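Local coordinates for sensor protein (Vibrio cholerae, PDB 3BY9) that probably works as the two-component histidine kinase DctB, the chain here being its sensor domain, which binds C4-dicarboxylates such as succinate, at residues D17-S20 with S21-V24; H35-S38 with K39-E42; A189-S192 with P193-N197. All coordinates share one frame; numbering follows the deposited sequence.

Contact 1 of 3, residues D17-S20 with S21-V24; sequences DRFS and SHIV
Backbone N-H groups of Ser-21, His-22, Ile-23 and Val-24 each donate to the carbonyl four residues earlier, from Asp-17 to Ser-20; all four bonds are of ordinary length, from 3.0 Å for Ser-21 N to Asp-17 O to 2.9 Å for Val-24 N to Ser-20 O, and the N-H...O angles of 154° to 169° are those of regular alpha helix. The buried side chains Phe-19 and Ile-23 make the apolar contact, one turn apart. Ile-23 carries CG1 beside its own N (chi1 -70°), which turns that branch back along the helix: CG1 lies over one face of the Phe-19 ring, and its terminal CD1 comes to 3.8 Å from CE2 and 3.9 Å from CD2. The same branch skirts the backbone, with Ile-23 CG1 at 3.3 Å from Phe-19 O. Both residues lie in the long N-terminal helix 5-27 of the sensor domain, on the flank where Ile-252 of strand 250-257, in the four-stranded antiparallel sheet, and Ile-155 of helix 153-157 touch both of them; Trp-159 meets the Phe-19 ring edge-to-face. His-22 closes on Phe-19 at another point, its CD2 standing 4.0 Å from CE1 in an oblique approach, while its NE2 is bonded to the carbonyl of Ala-154. Two of the exposed positions carry charges: Asp-17 forms a salt bridge with Arg-243 and Arg-18 one with Glu-11. Val-24 sets its CG2 methyl beside the preceding turn, 3.3 Å from Ser-20 O.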
loop_
_atom_site.group_PDB
_atom_site.type_symbol
_atom_site.label_atom_id
_atom_site.label_comp_id
_atom_site.label_asym_id
_atom_site.label_seq_id
_atom_site.Cartn_x
_atom_site.Cartn_y
_atom_site.Cartn_z
ATOM N N ASP A 17 14.068 -12.932 3.990
ATOM C CA ASP A 17 15.144 -12.143 3.354
ATOM C C ASP A 17 14.860 -11.999 1.845
ATOM O O ASP A 17 14.921 -10.893 1.289
ATOM C CB ASP A 17 16.507 -12.844 3.497
ATOM C CG ASP A 17 17.116 -12.736 4.875
ATOM O OD1 ASP A 17 16.622 -11.968 5.734
ATOM O OD2 ASP A 17 18.147 -13.449 5.078
ATOM N N ARG A 18 14.533 -13.118 1.198
ATOM C CA ARG A 18 14.277 -13.106 -0.248
ATOM C C ARG A 18 13.029 -12.275 -0.611
ATOM O O ARG A 18 13.039 -11.486 -1.570
ATOM C CB ARG A 18 14.081 -14.530 -0.777
ATOM C CG ARG A 18 15.333 -15.399 -0.821
ATOM C CD ARG A 18 15.091 -16.701 -1.627
ATOM N NE ARG A 18 14.129 -17.619 -1.017
ATOM C CZ ARG A 18 14.452 -18.527 -0.098
ATOM N NH1 ARG A 18 15.707 -18.634 0.307
ATOM N NH2 ARG A 18 13.531 -19.331 0.419
ATOM N N PHE A 19 11.959 -12.431 0.150
ATOM C CA PHE A 19 10.758 -11.672 -0.170
ATOM C C PHE A 19 10.909 -10.193 0.138
ATOM O O PHE A 19 10.414 -9.349 -0.610
ATOM C CB PHE A 19 9.538 -12.274 0.561
ATOM C CG PHE A 19 8.218 -11.847 -0.035
ATOM C CD1 PHE A 19 7.979 -11.979 -1.404
ATOM C CD2 PHE A 19 7.207 -11.346 0.775
ATOM C CE1 PHE A 19 6.722 -11.601 -1.953
ATOM C CE2 PHE A 19 5.964 -10.971 0.238
ATOM C CZ PHE A 19 5.733 -11.101 -1.120
ATOM N N SER A 20 11.523 -9.871 1.278
ATOM C CA SER A 20 11.708 -8.469 1.637
ATOM C C SER A 20 12.530 -7.819 0.526
ATOM O O SER A 20 12.256 -6.681 0.097
ATOM C CB SER A 20 12.451 -8.344 2.977
ATOM O OG SER A 20 12.974 -7.030 3.105
ATOM N N SER A 21 13.534 -8.547 0.049
ATOM C CA SER A 21 14.374 -8.046 -1.028
ATOM C C SER A 21 13.550 -7.750 -2.277
ATOM O O SER A 21 13.724 -6.690 -2.897
ATOM C CB SER A 21 15.484 -9.049 -1.367
ATOM O OG SER A 21 16.510 -9.037 -0.377
ATOM N N HIS A 22 12.665 -8.683 -2.639
ATOM C CA HIS A 22 11.795 -8.543 -3.786
ATOM C C HIS A 22 10.914 -7.305 -3.626
ATOM O O HIS A 22 10.672 -6.546 -4.591
ATOM C CB HIS A 22 10.914 -9.783 -3.940
ATOM C CG HIS A 22 9.866 -9.654 -5.001
ATOM N ND1 HIS A 22 10.173 -9.556 -6.346
ATOM C CD2 HIS A 22 8.518 -9.584 -4.914
ATOM C CE1 HIS A 22 9.059 -9.430 -7.040
ATOM N NE2 HIS A 22 8.039 -9.442 -6.198
ATOM N N ILE A 23 10.375 -7.138 -2.425
ATOM C CA ILE A 23 9.525 -5.975 -2.166
ATOM C C ILE A 23 10.289 -4.669 -2.378
ATOM O O ILE A 23 9.806 -3.762 -3.067
ATOM C CB ILE A 23 8.937 -6.023 -0.728
ATOM C CG1 ILE A 23 7.907 -7.155 -0.645
ATOM C CG2 ILE A 23 8.286 -4.648 -0.359
ATOM C CD1 ILE A 23 7.487 -7.491 0.818
ATOM N N VAL A 24 11.462 -4.564 -1.762
ATOM C CA VAL A 24 12.272 -3.345 -1.865
ATOM C C VAL A 24 12.650 -3.074 -3.321
ATOM O O VAL A 24 12.554 -1.918 -3.781
ATOM C CB VAL A 24 13.557 -3.476 -0.985
ATOM C CG1 VAL A 24 14.537 -2.302 -1.233
ATOM C CG2 VAL A 24 13.150 -3.503 0.466
#

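Contact 2 of 3, residues H35-S38 with K39-E42. With CA (calcium ion), chain C.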
loop_
_atom_site.group_PDB
_atom_site.type_symbol
_atom_site.label_atom_id
_atom_site.label_comp_id
_atom_site.label_asym_id
_atom_site.label_seq_id
_atom_site.Cartn_x
_atom_site.Cartn_y
_atom_site.Cartn_z
ATOM N N HIS A 35 9.314 12.587 -7.301
ATOM C CA HIS A 35 10.307 13.680 -7.228
ATOM C C HIS A 35 10.814 13.966 -8.663
ATOM O O HIS A 35 10.898 15.119 -9.076
ATOM C CB HIS A 35 11.474 13.276 -6.320
ATOM C CG HIS A 35 12.526 14.352 -6.157
ATOM N ND1 HIS A 35 13.810 14.076 -5.757
ATOM C CD2 HIS A 35 12.455 15.702 -6.306
ATOM C CE1 HIS A 35 14.490 15.214 -5.654
ATOM N NE2 HIS A 35 13.692 16.213 -5.982
ATOM N N LEU A 36 11.089 12.901 -9.436
ATOM C CA LEU A 36 11.618 13.051 -10.785
ATOM C C LEU A 36 10.797 13.981 -11.660
ATOM O O LEU A 36 11.376 14.838 -12.347
ATOM C CB LEU A 36 11.727 11.659 -11.462
ATOM C CG LEU A 36 11.940 11.669 -12.985
ATOM C CD1 LEU A 36 13.294 12.277 -13.290
ATOM C CD2 LEU A 36 11.877 10.263 -13.568
ATOM N N ILE A 37 9.472 13.845 -11.613
ATOM C CA ILE A 37 8.651 14.662 -12.491
ATOM C C ILE A 37 8.032 15.860 -11.836
ATOM O O ILE A 37 7.445 16.706 -12.528
ATOM C CB ILE A 37 7.488 13.847 -13.166
ATOM C CG1 ILE A 37 6.512 13.273 -12.109
ATOM C CG2 ILE A 37 8.079 12.634 -13.952
ATOM C CD1 ILE A 37 5.249 12.620 -12.726
ATOM N N SER A 38 8.202 15.972 -10.527
ATOM C CA SER A 38 7.489 17.005 -9.777
ATOM C C SER A 38 7.641 18.424 -10.263
ATOM O O SER A 38 6.648 19.184 -10.284
ATOM C CB SER A 38 7.865 16.934 -8.286
ATOM O OG SER A 38 9.229 17.254 -8.073
ATOM N N LYS A 39 8.855 18.802 -10.655
ATOM C CA LYS A 39 9.055 20.206 -11.094
ATOM C C LYS A 39 8.979 20.368 -12.617
ATOM O O LYS A 39 9.235 21.452 -13.158
ATOM C CB LYS A 39 10.433 20.723 -10.602
ATOM C CG LYS A 39 10.388 21.079 -9.111
ATOM C CD LYS A 39 11.686 21.707 -8.587
ATOM C CE LYS A 39 12.102 22.996 -9.316
ATOM N NZ LYS A 39 11.087 24.099 -9.262
ATOM N N ASP A 40 8.618 19.296 -13.303
ATOM C CA ASP A 40 8.563 19.358 -14.758
ATOM C C ASP A 40 7.598 20.431 -15.226
ATOM O O ASP A 40 6.500 20.598 -14.652
ATOM C CB ASP A 40 8.118 18.004 -15.346
ATOM C CG ASP A 40 9.174 16.922 -15.160
ATOM O OD1 ASP A 40 10.204 17.215 -14.500
ATOM O OD2 ASP A 40 8.981 15.800 -15.695
ATOM N N LYS A 41 7.962 21.109 -16.323
ATOM C CA LYS A 41 7.109 22.190 -16.834
ATOM C C LYS A 41 5.613 21.844 -16.963
ATOM O O LYS A 41 4.761 22.637 -16.601
ATOM C CB LYS A 41 7.664 22.668 -18.181
ATOM C CG LYS A 41 6.797 23.767 -18.875
ATOM C CD LYS A 41 7.583 24.326 -20.089
ATOM C CE LYS A 41 6.727 25.322 -20.946
ATOM N NZ LYS A 41 6.431 26.544 -20.139
ATOM N N GLU A 42 5.307 20.661 -17.498
ATOM C CA GLU A 42 3.918 20.271 -17.681
ATOM C C GLU A 42 3.122 20.293 -16.375
ATOM O O GLU A 42 1.937 20.649 -16.365
ATOM C CB GLU A 42 3.804 18.851 -18.267
ATOM C CG GLU A 42 4.413 18.645 -19.712
ATOM C CD GLU A 42 5.943 18.438 -19.782
ATOM O OE1 GLU A 42 6.666 18.758 -18.821
ATOM O OE2 GLU A 42 6.422 17.982 -20.845
HETATM CA CA CA C . 12.082 16.965 -13.134
HETATM O O HOH W 1 11.480 17.259 -10.774
HETATM O O HOH W 2 13.099 15.953 -15.187
#
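A calcium site is built where helix 33-38 gives way to the short turn before helix 41-48, and Leu-36 and Asp-40 both bind its metal. Leu-36 contributes its backbone oxygen, 2.4 Å from the calcium ion, and Asp-40 a single carboxylate oxygen, OD1, at 2.3 Å. Two waters stand at 2.5 Å from the metal. One of them also ties the turn together: it donates to His-35 O at 2.8 Å and accepts from Lys-39 N at 3.0 Å, so a metal ligand bridges backbone atoms four residues apart that are too far from each other to bond directly. The same His-35 O also accepts from Ser-38 OG at 2.9 Å, on the same face of the carbonyl as Ser-38 N. The turn itself is closed by Asp-40 N, which donates to Ile-37 O at 2.9 Å from above the carbonyl plane. Asp-40 holds CG beside its own N (chi1 -69°), which brings the carboxylate back over Ile-37; OD1 then faces the calcium, and OD2, lying near Ile-37 CA and CB, is bonded to the hydroxyl of Tyr-62. That second bond helps fix the rotation of the carboxylate. A crystal neighbour touches Leu-36 and Asp-40, so a part in crystal packing is possible. A helix-end carbonyl and an aspartate four residues on form a local calcium site, with four modelled ligands where calcium usually takes six to eight.

Contact 3 of 3, residues A189-S192 with P193-N197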
loop_
_atom_site.group_PDB
_atom_site.type_symbol
_atom_site.label_atom_id
_atom_site.label_comp_id
_atom_site.label_asym_id
_atom_site.label_seq_id
_atom_site.Cartn_x
_atom_site.Cartn_y
_atom_site.Cartn_z
ATOM N N ALA A 189 -6.176 -10.957 14.480
ATOM C CA ALA A 189 -6.814 -11.248 15.771
ATOM C C ALA A 189 -7.995 -10.318 15.996
ATOM O O ALA A 189 -8.146 -9.304 15.326
ATOM C CB ALA A 189 -5.794 -11.045 16.914
ATOM N N ASP A 190 -8.812 -10.636 17.002
ATOM C CA ASP A 190 -9.967 -9.804 17.277
ATOM C C ASP A 190 -9.591 -8.362 17.633
ATOM O O ASP A 190 -8.572 -8.119 18.296
ATOM C CB ASP A 190 -10.794 -10.385 18.443
ATOM C CG ASP A 190 -11.375 -11.763 18.155
ATOM O OD1 ASP A 190 -11.357 -12.231 17.000
ATOM O OD2 ASP A 190 -11.879 -12.386 19.121
ATOM N N LEU A 191 -10.432 -7.431 17.171
ATOM C CA LEU A 191 -10.254 -5.998 17.400
ATOM C C LEU A 191 -11.488 -5.483 18.156
ATOM O O LEU A 191 -12.602 -6.002 17.990
ATOM C CB LEU A 191 -10.157 -5.230 16.068
ATOM C CG LEU A 191 -8.870 -5.527 15.278
ATOM C CD1 LEU A 191 -8.907 -4.820 13.904
ATOM C CD2 LEU A 191 -7.702 -5.046 16.074
ATOM N N SER A 192 -11.296 -4.438 18.933
ATOM C CA SER A 192 -12.422 -3.900 19.692
ATOM C C SER A 192 -13.248 -2.955 18.810
ATOM O O SER A 192 -12.781 -2.510 17.766
ATOM C CB SER A 192 -11.873 -3.137 20.883
ATOM O OG SER A 192 -11.281 -1.934 20.417
ATOM N N PRO A 193 -14.508 -2.644 19.202
ATOM C CA PRO A 193 -15.326 -1.736 18.398
ATOM C C PRO A 193 -14.638 -0.402 18.195
ATOM O O PRO A 193 -14.785 0.240 17.165
ATOM C CB PRO A 193 -16.591 -1.547 19.245
ATOM C CG PRO A 193 -16.758 -2.908 19.887
ATOM C CD PRO A 193 -15.315 -3.290 20.275
ATOM N N ALA A 194 -13.875 -0.001 19.198
ATOM C CA ALA A 194 -13.200 1.274 19.122
ATOM C C ALA A 194 -12.098 1.193 18.070
ATOM O O ALA A 194 -11.882 2.159 17.327
ATOM C CB ALA A 194 -12.619 1.636 20.483
ATOM N N GLN A 195 -11.414 0.047 18.010
ATOM C CA GLN A 195 -10.315 -0.110 17.038
ATOM C C GLN A 195 -10.902 -0.141 15.656
ATOM O O GLN A 195 -10.352 0.480 14.717
ATOM C CB GLN A 195 -9.509 -1.389 17.315
ATOM C CG GLN A 195 -8.607 -1.250 18.555
ATOM C CD GLN A 195 -7.975 -2.560 18.965
ATOM O OE1 GLN A 195 -8.658 -3.572 19.106
ATOM N NE2 GLN A 195 -6.660 -2.551 19.163
ATOM N N LEU A 196 -12.014 -0.852 15.512
ATOM C CA LEU A 196 -12.660 -0.916 14.214
ATOM C C LEU A 196 -13.173 0.456 13.802
ATOM O O LEU A 196 -13.157 0.808 12.628
ATOM C CB LEU A 196 -13.801 -1.917 14.241
ATOM C CG LEU A 196 -13.266 -3.344 14.353
ATOM C CD1 LEU A 196 -14.431 -4.301 14.679
ATOM C CD2 LEU A 196 -12.639 -3.743 13.025
ATOM N N ASN A 197 -13.617 1.260 14.766
ATOM C CA ASN A 197 -14.121 2.587 14.393
ATOM C C ASN A 197 -12.968 3.476 13.898
ATOM O O ASN A 197 -13.149 4.275 12.957
ATOM C CB ASN A 197 -14.826 3.258 15.593
ATOM C CG ASN A 197 -15.244 4.667 15.278
ATOM O OD1 ASN A 197 -16.116 4.892 14.427
ATOM N ND2 ASN A 197 -14.606 5.634 15.928
#
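Ser-192 and Gln-195 grip each other by reciprocal hydrogen bonds at the start of helix 193-202. Ser-192 N donates to Gln-195 OE1 at 2.8 Å with an N-H...O angle of 169°, in the plane of the amide and on a lone pair of the oxygen. In return Gln-195 N donates to Ser-192 OG at 3.1 Å, a more bent bond of 152°. The hydroxyl is placed for this by a chi1 of 72°, which sets OG between its own N and carbonyl carbon and over the first turn. Gln-195 reaches back because its CG lies beside the backbone N and the chain runs extended from there, carrying the amide past OG to the main chain before the helix. The first helical carbonyl bond follows, Leu-196 N to Ser-192 O at 2.9 Å, and the next is Asn-197 N to Pro-193 O, also 2.9 Å.

Around these bonds the packing is modest. Pro-193 occupies the first position of the helix, where the absence of an N-H costs no helical bond; the short 3.5 Å between its CD and Ser-192 CB comes with the Ser-Pro linkage. Leu-191, just ahead of the cap, directs its side chain at the helix: CD2 touches Gln-195 OE1 at 3.5 Å, the two chains crossing at about a right angle, and CD1 meets Leu-196 CD2 at 4.0 Å. Leu-196 in turn touches Ile-210, while Asp-190 is bonded to Ser-212, so the segment that follows helix 193-202 touches residues before and after the cap. Serine at the N-cap and glutamine three residues on form a capping box, and the leucine pair flanking it, one before the cap and one four after, is the hydrophobic staple that accompanies such helix starts.

All three contacts are local, each between neighbouring pieces of one continuous run, but they sample the middle, end and start of different helices. Contact 1 is mid-helix and nearest the chain centre, about 15 Å from it; with two buried residues it combines regular backbone bonding with apolar packing. Contact 2, also partly buried, joins helix 33-38 to helix 41-48 and adds metal coordination; helix 33-38 follows helix 5-27 in the chain, yet the nearest atoms of contacts 1 and 2 are about 15 Å apart. Contact 3, at the surface, begins helix 193-202 with side-chain-to-backbone bonds. Contacts 2 and 3 lie on opposite sides of the chain's centre, their centres about 41 Å apart.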